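Local atomic coordinates of TudS (Uncultured bacterium, PDB entry 6Z94), a protein that probably acts as a 2-thiouracil desulfurase, removing the sulfur atom from thiolated uracil. Residues 92-97 and 147-152. Numbering follows the deposited sequence.
Sequences IRFALL and LALSLV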
ATOM      1  N   ILE A  92       6.826  -9.022  10.639  1.00 35.07           N
ATOM      2  CA  ILE A  92       6.513  -7.598  10.503  1.00 33.54           C
ATOM      3  C   ILE A  92       5.167  -7.224  11.118  1.00 33.09           C
ATOM      4  O   ILE A  92       4.147  -7.851  10.831  1.00 33.58           O
ATOM      5  CB  ILE A  92       6.601  -7.205   9.003  1.00 32.98           C
ATOM      6  CG1 ILE A  92       8.027  -7.361   8.466  1.00 33.97           C
ATOM      7  CG2 ILE A  92       6.055  -5.825   8.749  1.00 32.59           C
ATOM      8  CD1 ILE A  92       8.162  -7.210   6.928  1.00 34.79           C
ATOM      9  N   ARG A  93       5.154  -6.167  11.930  1.00 32.37           N
ATOM     10  CA  ARG A  93       3.947  -5.672  12.585  1.00 33.15           C
ATOM     11  C   ARG A  93       3.541  -4.257  12.140  1.00 32.19           C
ATOM     12  O   ARG A  93       2.545  -3.736  12.640  1.00 31.46           O
ATOM     13  CB  ARG A  93       4.167  -5.626  14.106  1.00 36.65           C
ATOM     14  CG  ARG A  93       4.770  -6.881  14.695  1.00 44.42           C
ATOM     15  CD  ARG A  93       4.716  -6.780  16.206  1.00 51.27           C
ATOM     16  NE  ARG A  93       6.010  -6.422  16.781  1.00 56.77           N
ATOM     17  CZ  ARG A  93       6.199  -6.115  18.062  1.00 60.89           C
ATOM     18  NH1 ARG A  93       5.163  -6.011  18.887  1.00 60.60           N
ATOM     19  NH2 ARG A  93       7.411  -5.821  18.505  1.00 61.67           N
ATOM     20  N   PHE A  94       4.330  -3.611  11.269  1.00 32.12           N
ATOM     21  CA  PHE A  94       4.056  -2.246  10.825  1.00 32.12           C
ATOM     22  C   PHE A  94       4.184  -2.135   9.323  1.00 31.02           C
ATOM     23  O   PHE A  94       5.068  -2.747   8.719  1.00 30.41           O
ATOM     24  CB  PHE A  94       5.032  -1.261  11.482  1.00 33.05           C
ATOM     25  CG  PHE A  94       5.041  -1.289  12.988  1.00 34.94           C
ATOM     26  CD1 PHE A  94       4.140  -0.530  13.718  1.00 36.10           C
ATOM     27  CD2 PHE A  94       5.964  -2.054  13.677  1.00 36.71           C
ATOM     28  CE1 PHE A  94       4.145  -0.565  15.111  1.00 37.00           C
ATOM     29  CE2 PHE A  94       5.984  -2.063  15.071  1.00 37.59           C
ATOM     30  CZ  PHE A  94       5.089  -1.296  15.775  1.00 36.97           C
ATOM     31  N   ALA A  95       3.333  -1.303   8.723  1.00 30.40           N
ATOM     32  CA  ALA A  95       3.339  -1.066   7.296  1.00 30.02           C
ATOM     33  C   ALA A  95       3.290   0.435   7.013  1.00 29.66           C
ATOM     34  O   ALA A  95       2.595   1.182   7.702  1.00 30.03           O
ATOM     35  CB  ALA A  95       2.148  -1.760   6.641  1.00 29.81           C
ATOM     36  N   LEU A  96       4.032   0.873   6.000  1.00 28.14           N
ATOM     37  CA  LEU A  96       4.025   2.258   5.557  1.00 27.74           C
ATOM     38  C   LEU A  96       3.488   2.173   4.138  1.00 27.02           C
ATOM     39  O   LEU A  96       4.201   1.758   3.236  1.00 26.63           O
ATOM     40  CB  LEU A  96       5.452   2.852   5.578  1.00 28.09           C
ATOM     41  CG  LEU A  96       5.640   4.224   4.900  1.00 29.00           C
ATOM     42  CD1 LEU A  96       4.713   5.280   5.489  1.00 29.23           C
ATOM     43  CD2 LEU A  96       7.115   4.651   4.972  1.00 30.06           C
ATOM     44  N   LEU A  97       2.210   2.504   3.955  1.00 26.25           N
ATOM     45  CA  LEU A  97       1.561   2.362   2.669  1.00 26.06           C
ATOM     46  C   LEU A  97       1.090   3.685   2.069  1.00 26.19           C
ATOM     47  O   LEU A  97       0.730   4.610   2.801  1.00 27.18           O
ATOM     48  CB  LEU A  97       0.396   1.335   2.771  1.00 25.64           C
ATOM     49  CG  LEU A  97       0.765  -0.074   3.287  1.00 26.79           C
ATOM     50  CD1 LEU A  97      -0.477  -1.004   3.304  1.00 26.98           C
ATOM     51  CD2 LEU A  97       1.874  -0.708   2.446  1.00 27.36           C
ATOM     52  N   LEU A 147       8.112   6.521  15.533  1.00 30.10           N
ATOM     53  CA  LEU A 147       8.006   6.368  16.988  1.00 31.88           C
ATOM     54  C   LEU A 147       7.549   4.966  17.362  1.00 33.31           C
ATOM     55  O   LEU A 147       8.161   4.347  18.231  1.00 33.60           O
ATOM     56  CB  LEU A 147       7.079   7.412  17.637  1.00 31.94           C
ATOM     57  CG  LEU A 147       6.920   7.221  19.167  1.00 33.53           C
ATOM     58  CD1 LEU A 147       8.260   7.349  19.889  1.00 34.27           C
ATOM     59  CD2 LEU A 147       5.875   8.108  19.732  1.00 33.57           C
ATOM     60  N   ALA A 148       6.483   4.459  16.717  1.00 34.12           N
ATOM     61  CA  ALA A 148       5.961   3.119  16.991  1.00 35.57           C
ATOM     62  C   ALA A 148       7.047   2.060  16.790  1.00 36.61           C
ATOM     63  O   ALA A 148       7.254   1.216  17.656  1.00 36.31           O
ATOM     64  CB  ALA A 148       4.754   2.825  16.095  1.00 35.71           C
ATOM     65  N   LEU A 149       7.818   2.190  15.708  1.00 37.43           N
ATOM     66  CA  LEU A 149       8.892   1.251  15.406  1.00 39.53           C
ATOM     67  C   LEU A 149      10.014   1.319  16.441  1.00 41.69           C
ATOM     68  O   LEU A 149      10.531   0.277  16.838  1.00 42.52           O
ATOM     69  CB  LEU A 149       9.485   1.505  14.002  1.00 39.65           C
ATOM     70  CG  LEU A 149      10.396   0.402  13.452  1.00 41.14           C
ATOM     71  CD1 LEU A 149       9.683  -0.944  13.349  1.00 41.26           C
ATOM     72  CD2 LEU A 149      10.956   0.780  12.088  1.00 41.82           C
ATOM     73  N   SER A 150      10.400   2.527  16.880  1.00 42.34           N
ATOM     74  CA  SER A 150      11.486   2.676  17.841  1.00 44.58           C
ATOM     75  C   SER A 150      11.119   2.201  19.252  1.00 46.99           C
ATOM     76  O   SER A 150      11.997   1.760  19.986  1.00 47.52           O
ATOM     77  CB  SER A 150      11.966   4.121  17.887  1.00 45.82           C
ATOM     78  OG  SER A 150      10.999   4.943  18.518  1.00 48.76           O
ATOM     79  N   LEU A 151       9.840   2.315  19.634  1.00 48.03           N
ATOM     80  CA  LEU A 151       9.363   1.903  20.952  1.00 49.95           C
ATOM     81  C   LEU A 151       9.565   0.405  21.219  1.00 52.56           C
ATOM     82  O   LEU A 151       9.829   0.018  22.358  1.00 53.56           O
ATOM     83  CB  LEU A 151       7.882   2.273  21.130  1.00 49.52           C
ATOM     84  CG  LEU A 151       7.611   3.671  21.649  1.00 50.77           C
ATOM     85  CD1 LEU A 151       6.144   3.962  21.664  1.00 50.70           C
ATOM     86  CD2 LEU A 151       8.173   3.846  23.039  1.00 52.03           C
ATOM     87  N   VAL A 152       9.451  -0.430  20.186  1.00 53.39           N
ATOM     88  CA  VAL A 152       9.602  -1.871  20.339  1.00 54.88           C
ATOM     89  C   VAL A 152      11.017  -2.336  19.989  1.00 55.88           C
ATOM     90  O   VAL A 152      11.998  -1.842  20.552  1.00 56.27           O
ATOM     91  CB  VAL A 152       8.526  -2.623  19.517  1.00 55.93           C
ATOM     92  CG1 VAL A 152       7.126  -2.129  19.879  1.00 56.54           C
ATOM     93  CG2 VAL A 152       8.780  -2.480  18.024  1.00 56.33           C
TER
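A148 puts its methyl against the far half of the F94 ring, CB lying 3.6 Å from CE1 and meeting the ring obliquely. The ring comes from strand 94-96, an inner strand of the four-stranded parallel sheet; helix 142-151 supplies the apolar surface that receives it. F94 has its CG anti to its carbonyl carbon (chi1 -56°), which carries the ring out toward the helix, and its CZ comes to rest 3.8 Å from the carbonyl O of A148. Next along the helix, L149 sets its backbone N over one face of the ring. Its side chain leaves with CG anti to the backbone N (chi1 -167°) and brings CD1 back to 3.9 Å from CD2 of F94. Both side chains also pack on I5 of the neighbouring strand 5-8, and F94 further touches Q135 and F137 of strand 135-137, on the other side of its own strand in the sheet. V152, the last modelled residue, closes the contact, with CG2 4.1 Å from CE2 of F94 and CB 3.5 Å from NH2 of R93. Replacing F94 with an alanine would probably take away the surface that A148 and the L149 branch rest on and leave V152 with only the R93 contact across the join. The join is therefore apolar at its centre, held by contact around the buried F94 ring without directed bonds across it, while at the exposed margin the charge of R93 is paired outside the two segments, through NE with E3, and V152 meets the guanidinium only by nonbonded contact.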